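Local atomic coordinates of glycosaminoglycan xylosylkinase (Hydra vulgaris, PDB entry 5XOM), a protein that probably phosphorylates xylose in the glycosaminoglycan linkage region of proteoglycans, as a sugar kinase of the Fam20 family. Residues 105-117 / 199-213. Sequence-based numbering, arbitrary orientation.
With NAG (2-acetamido-2-deoxy-beta-D-glucopyranose), chain C.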
loop_
_atom_site.group_PDB
_atom_site.type_symbol
_atom_site.label_atom_id
_atom_site.label_comp_id
_atom_site.label_asym_id
_atom_site.label_seq_id
_atom_site.Cartn_x
_atom_site.Cartn_y
_atom_site.Cartn_z
ATOM N N ILE A 105 7.041 3.519 22.607
ATOM C CA ILE A 105 7.298 2.119 22.928
ATOM C C ILE A 105 6.220 1.248 22.296
ATOM O O ILE A 105 5.035 1.598 22.308
ATOM C CB ILE A 105 7.353 1.925 24.455
ATOM C CG1 ILE A 105 8.527 2.710 25.051
ATOM C CG2 ILE A 105 7.459 0.461 24.811
ATOM C CD1 ILE A 105 9.884 2.283 24.527
ATOM N N GLN A 106 6.623 0.109 21.731
ATOM C CA GLN A 106 5.692 -0.843 21.134
ATOM C C GLN A 106 5.821 -2.190 21.831
ATOM O O GLN A 106 6.881 -2.822 21.779
ATOM C CB GLN A 106 5.939 -0.996 19.634
ATOM C CG GLN A 106 5.053 -2.047 18.989
ATOM C CD GLN A 106 3.580 -1.679 19.056
ATOM O OE1 GLN A 106 3.164 -0.634 18.557
ATOM N NE2 GLN A 106 2.786 -2.533 19.683
ATOM N N ASN A 107 4.738 -2.641 22.457
ATOM C CA ASN A 107 4.729 -3.918 23.155
ATOM C C ASN A 107 4.421 -5.075 22.207
ATOM O O ASN A 107 3.689 -4.924 21.222
ATOM C CB ASN A 107 3.721 -3.889 24.299
ATOM C CG ASN A 107 4.210 -3.064 25.467
ATOM O OD1 ASN A 107 5.372 -2.659 25.508
ATOM N ND2 ASN A 107 3.329 -2.806 26.422
ATOM N N VAL A 108 5.022 -6.234 22.503
ATOM C CA VAL A 108 4.737 -7.482 21.806
ATOM C C VAL A 108 4.574 -8.603 22.823
ATOM O O VAL A 108 5.127 -8.557 23.927
ATOM C CB VAL A 108 5.833 -7.860 20.778
ATOM C CG1 VAL A 108 5.887 -6.842 19.645
ATOM C CG2 VAL A 108 7.199 -8.012 21.455
ATOM N N VAL A 109 3.776 -9.598 22.453
ATOM C CA VAL A 109 3.772 -10.888 23.132
ATOM C C VAL A 109 4.915 -11.725 22.571
ATOM O O VAL A 109 5.149 -11.733 21.356
ATOM C CB VAL A 109 2.416 -11.594 22.940
ATOM C CG1 VAL A 109 2.443 -13.000 23.546
ATOM C CG2 VAL A 109 1.282 -10.760 23.522
ATOM N N PHE A 110 5.642 -12.425 23.442
ATOM C CA PHE A 110 6.701 -13.338 23.023
ATOM C C PHE A 110 6.313 -14.771 23.358
ATOM O O PHE A 110 6.126 -15.108 24.532
ATOM C CB PHE A 110 8.042 -12.995 23.674
ATOM C CG PHE A 110 9.132 -13.970 23.329
ATOM C CD1 PHE A 110 9.640 -14.026 22.041
ATOM C CD2 PHE A 110 9.638 -14.840 24.285
ATOM C CE1 PHE A 110 10.640 -14.927 21.712
ATOM C CE2 PHE A 110 10.643 -15.745 23.963
ATOM C CZ PHE A 110 11.141 -15.786 22.673
ATOM N N LYS A 111 6.169 -15.597 22.326
ATOM C CA LYS A 111 5.848 -17.012 22.481
ATOM C C LYS A 111 7.071 -17.861 22.173
ATOM O O LYS A 111 7.490 -17.934 21.007
ATOM C CB LYS A 111 4.686 -17.392 21.568
ATOM C CG LYS A 111 3.465 -16.556 21.861
ATOM C CD LYS A 111 2.192 -17.331 21.655
ATOM C CE LYS A 111 1.018 -16.492 22.096
ATOM N NZ LYS A 111 -0.261 -17.056 21.613
ATOM N N PRO A 112 7.682 -18.492 23.170
ATOM C CA PRO A 112 8.886 -19.289 22.916
ATOM C C PRO A 112 8.571 -20.599 22.208
ATOM O O PRO A 112 7.468 -21.141 22.303
ATOM C CB PRO A 112 9.453 -19.537 24.324
ATOM C CG PRO A 112 8.280 -19.417 25.224
ATOM C CD PRO A 112 7.355 -18.409 24.605
ATOM N N LYS A 113 9.569 -21.104 21.488
ATOM C CA LYS A 113 9.516 -22.458 20.950
ATOM C C LYS A 113 9.364 -23.491 22.062
ATOM O O LYS A 113 10.052 -23.430 23.088
ATOM C CB LYS A 113 10.784 -22.729 20.144
ATOM C CG LYS A 113 10.962 -24.168 19.718
ATOM C CD LYS A 113 12.294 -24.368 19.017
ATOM C CE LYS A 113 12.766 -25.799 19.172
ATOM N NZ LYS A 113 12.758 -26.560 17.914
ATOM N N ARG A 114 8.449 -24.447 21.855
ATOM C CA ARG A 114 8.199 -25.515 22.817
ATOM C C ARG A 114 8.299 -26.912 22.223
ATOM O O ARG A 114 8.342 -27.881 22.986
ATOM C CB ARG A 114 6.806 -25.357 23.446
ATOM C CG ARG A 114 6.497 -23.948 23.905
ATOM C CD ARG A 114 7.356 -23.545 25.074
ATOM N NE ARG A 114 7.406 -24.593 26.080
ATOM C CZ ARG A 114 6.617 -24.631 27.149
ATOM N NH1 ARG A 114 5.712 -23.683 27.345
ATOM N NH2 ARG A 114 6.725 -25.616 28.022
ATOM N N TYR A 115 8.311 -27.049 20.900
ATOM C CA TYR A 115 8.303 -28.344 20.238
ATOM C C TYR A 115 9.231 -28.293 19.037
ATOM O O TYR A 115 9.539 -27.218 18.512
ATOM C CB TYR A 115 6.908 -28.739 19.730
ATOM C CG TYR A 115 5.813 -28.903 20.759
ATOM C CD1 TYR A 115 5.800 -29.983 21.632
ATOM C CD2 TYR A 115 4.782 -27.987 20.843
ATOM C CE1 TYR A 115 4.785 -30.139 22.560
ATOM C CE2 TYR A 115 3.766 -28.133 21.767
ATOM C CZ TYR A 115 3.773 -29.209 22.623
ATOM O OH TYR A 115 2.761 -29.355 23.547
ATOM N N SER A 116 9.651 -29.473 18.589
ATOM C CA SER A 116 10.265 -29.585 17.276
ATOM C C SER A 116 9.232 -29.309 16.184
ATOM O O SER A 116 8.019 -29.456 16.387
ATOM C CB SER A 116 10.846 -30.981 17.062
ATOM O OG SER A 116 11.773 -31.307 18.075
ATOM N N ARG A 117 9.732 -28.963 14.991
ATOM C CA ARG A 117 8.831 -28.694 13.872
ATOM C C ARG A 117 8.028 -29.918 13.483
ATOM O O ARG A 117 6.901 -29.786 12.996
ATOM C CB ARG A 117 9.611 -28.237 12.642
ATOM C CG ARG A 117 10.229 -26.871 12.786
ATOM C CD ARG A 117 9.172 -25.742 12.697
ATOM N NE ARG A 117 9.852 -24.486 12.453
ATOM C CZ ARG A 117 10.437 -23.789 13.412
ATOM N NH1 ARG A 117 10.401 -24.188 14.678
ATOM N NH2 ARG A 117 11.063 -22.661 13.107
ATOM N N ALA A 199 10.367 -23.325 29.234
ATOM C CA ALA A 199 10.805 -23.084 27.866
ATOM C C ALA A 199 12.308 -22.856 27.902
ATOM O O ALA A 199 12.790 -22.007 28.658
ATOM C CB ALA A 199 10.102 -21.867 27.262
ATOM N N CYS A 200 13.045 -23.619 27.103
ATOM C CA CYS A 200 14.498 -23.626 27.165
ATOM C C CYS A 200 15.104 -23.145 25.853
ATOM O O CYS A 200 14.606 -23.465 24.768
ATOM C CB CYS A 200 15.013 -25.018 27.499
ATOM S SG CYS A 200 14.776 -25.448 29.236
ATOM N N ALA A 201 16.172 -22.360 25.972
ATOM C CA ALA A 201 16.964 -21.896 24.847
ATOM C C ALA A 201 17.956 -22.970 24.399
ATOM O O ALA A 201 18.079 -24.032 25.010
ATOM C CB ALA A 201 17.717 -20.619 25.221
ATOM N N SER A 202 18.647 -22.684 23.293
ATOM C CA SER A 202 19.875 -23.389 22.901
ATOM C C SER A 202 21.048 -22.570 23.435
ATOM O O SER A 202 21.362 -21.505 22.896
ATOM C CB SER A 202 19.954 -23.554 21.386
ATOM O OG SER A 202 18.735 -24.054 20.871
ATOM N N ASN A 203 21.673 -23.057 24.523
ATOM C CA ASN A 203 22.623 -22.334 25.377
ATOM C C ASN A 203 21.870 -21.096 25.879
ATOM O O ASN A 203 21.116 -21.204 26.852
ATOM C CB ASN A 203 24.032 -22.054 24.745
ATOM C CG ASN A 203 25.031 -21.395 25.793
ATOM O OD1 ASN A 203 24.537 -20.921 26.808
ATOM N ND2 ASN A 203 26.401 -21.357 25.577
ATOM N N VAL A 204 22.013 -19.931 25.249
ATOM C CA VAL A 204 21.242 -18.761 25.666
ATOM C C VAL A 204 20.372 -18.187 24.558
ATOM O O VAL A 204 19.717 -17.161 24.777
ATOM C CB VAL A 204 22.146 -17.654 26.253
ATOM C CG1 VAL A 204 22.948 -18.176 27.434
ATOM C CG2 VAL A 204 23.074 -17.106 25.192
ATOM N N THR A 205 20.330 -18.805 23.383
ATOM C CA THR A 205 19.587 -18.265 22.243
ATOM C C THR A 205 18.226 -18.948 22.167
ATOM O O THR A 205 18.144 -20.155 21.916
ATOM C CB THR A 205 20.370 -18.458 20.947
ATOM O OG1 THR A 205 21.650 -17.819 21.086
ATOM C CG2 THR A 205 19.629 -17.850 19.756
ATOM N N MET A 206 17.156 -18.183 22.378
ATOM C CA MET A 206 15.817 -18.754 22.400
ATOM C C MET A 206 15.025 -18.301 21.181
ATOM O O MET A 206 14.841 -17.098 20.954
ATOM C CB MET A 206 15.087 -18.398 23.694
ATOM C CG MET A 206 13.657 -18.912 23.755
ATOM S SD MET A 206 12.782 -18.306 25.198
ATOM C CE MET A 206 13.070 -19.620 26.338
ATOM N N GLU A 207 14.564 -19.278 20.408
ATOM C CA GLU A 207 13.700 -19.045 19.263
ATOM C C GLU A 207 12.267 -18.820 19.729
ATOM O O GLU A 207 11.782 -19.496 20.643
ATOM C CB GLU A 207 13.778 -20.254 18.323
ATOM C CG GLU A 207 12.901 -20.196 17.086
ATOM C CD GLU A 207 12.910 -21.504 16.296
ATOM O OE1 GLU A 207 11.870 -21.848 15.697
ATOM O OE2 GLU A 207 13.947 -22.198 16.286
ATOM N N GLY A 208 11.584 -17.876 19.090
ATOM C CA GLY A 208 10.188 -17.656 19.406
ATOM C C GLY A 208 9.525 -16.748 18.391
ATOM O O GLY A 208 10.124 -16.365 17.385
ATOM N N ALA A 209 8.270 -16.410 18.676
ATOM C CA ALA A 209 7.464 -15.537 17.835
ATOM C C ALA A 209 7.065 -14.297 18.622
ATOM O O ALA A 209 6.740 -14.385 19.809
ATOM C CB ALA A 209 6.204 -16.262 17.328
ATOM N N LEU A 210 7.105 -13.143 17.960
ATOM C CA LEU A 210 6.661 -11.876 18.532
ATOM C C LEU A 210 5.356 -11.469 17.862
ATOM O O LEU A 210 5.270 -11.460 16.626
ATOM C CB LEU A 210 7.717 -10.782 18.335
ATOM C CG LEU A 210 8.952 -10.715 19.245
ATOM C CD1 LEU A 210 9.787 -11.969 19.168
ATOM C CD2 LEU A 210 9.808 -9.518 18.868
ATOM N N ILE A 211 4.345 -11.128 18.668
ATOM C CA ILE A 211 3.040 -10.697 18.171
ATOM C C ILE A 211 2.768 -9.288 18.683
ATOM O O ILE A 211 2.803 -9.053 19.897
ATOM C CB ILE A 211 1.914 -11.648 18.612
ATOM C CG1 ILE A 211 2.212 -13.086 18.175
ATOM C CG2 ILE A 211 0.569 -11.182 18.023
ATOM C CD1 ILE A 211 2.772 -13.962 19.277
ATOM N N LEU A 212 2.483 -8.364 17.763
ATOM C CA LEU A 212 2.223 -6.974 18.127
ATOM C C LEU A 212 0.954 -6.814 18.950
ATOM O O LEU A 212 -0.104 -7.366 18.619
ATOM C CB LEU A 212 2.082 -6.093 16.888
ATOM C CG LEU A 212 3.304 -5.670 16.095
ATOM C CD1 LEU A 212 2.846 -4.829 14.921
ATOM C CD2 LEU A 212 4.272 -4.893 16.979
ATOM N N TRP A 213 1.055 -5.998 19.993
ATOM C CA TRP A 213 -0.134 -5.474 20.647
ATOM C C TRP A 213 -0.925 -4.581 19.709
ATOM O O TRP A 213 -0.357 -3.799 18.942
ATOM C CB TRP A 213 0.249 -4.643 21.859
ATOM C CG TRP A 213 0.494 -5.395 23.081
ATOM C CD1 TRP A 213 0.882 -6.694 23.147
ATOM C CD2 TRP A 213 0.357 -4.931 24.410
ATOM N NE1 TRP A 213 1.014 -7.060 24.470
ATOM C CE2 TRP A 213 0.695 -5.998 25.266
ATOM C CE3 TRP A 213 -0.009 -3.707 24.970
ATOM C CZ2 TRP A 213 0.673 -5.878 26.649
ATOM C CZ3 TRP A 213 -0.026 -3.597 26.344
ATOM C CH2 TRP A 213 0.313 -4.674 27.177
HETATM C C1 NAG C . 27.474 -21.869 24.735
HETATM C C2 NAG C . 28.923 -21.436 25.273
HETATM C C3 NAG C . 29.815 -22.633 25.645
HETATM C C4 NAG C . 29.078 -23.697 26.431
HETATM C C5 NAG C . 27.919 -24.170 25.593
HETATM C C6 NAG C . 27.100 -25.232 26.287
HETATM C C7 NAG C . 29.395 -19.336 24.002
HETATM C C8 NAG C . 30.332 -18.708 23.010
HETATM N N2 NAG C . 29.652 -20.610 24.316
HETATM O O3 NAG C . 30.937 -22.180 26.398
HETATM O O4 NAG C . 29.949 -24.804 26.642
HETATM O O5 NAG C . 27.034 -23.073 25.383
HETATM O O6 NAG C . 26.410 -26.044 25.348
HETATM O O7 NAG C . 28.441 -18.728 24.464
HETATM O O HOH W 1 12.541 -22.209 23.468
HETATM O O HOH W 2 11.505 -25.469 25.099
#
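Val-109 with Ile-211 and Lys-111 with Ala-209 are the hydrogen-bonded pairs joining antiparallel strands 106-112 and 205-212 of a five-stranded sheet that fits a kinase-like N-lobe. N of each residue (Val-109, Ile-211, Lys-111, Ala-209) donates to O of its partner at 2.8 to 2.9 Å; bonds from Trp-213 N to Asn-107 O and Lys-113 N to Glu-207 O extend the ladder. The short axes run at 143°, a departure from antiparallel that reflects sheet twist.

On the apolar face of Val-108 and Leu-212, Phe-110, its CG anti to the backbone N (chi1 176°), brings CD1 to 3.5 Å from Leu-210 CD1 and takes Met-206 SD at its ring edge, 3.6 Å from CE2, a Met-aromatic contact. On the other face, Lys-111 CG lies 3.7 Å from Ile-211 CD1; Lys-111 NZ forms salt bridges with Asp-130 and Glu-135, consistent with the lysine-glutamate bridge of protein kinases.

Asn-107 CB sits over the Trp-213 five-membered ring, 3.7 Å from its centroid; the Asn-107 amide stands 89° to the indole, OD1 hydrogen-bonded to Ser-99.

At the Lys-113 end, Arg-117 salt-bridges Glu-207 OE1, also bonded by His-132: NH1 (2.9 Å, on the syn lone pair) and NH2 (2.8 Å) share that oxygen, which lies near the guanidinium plane.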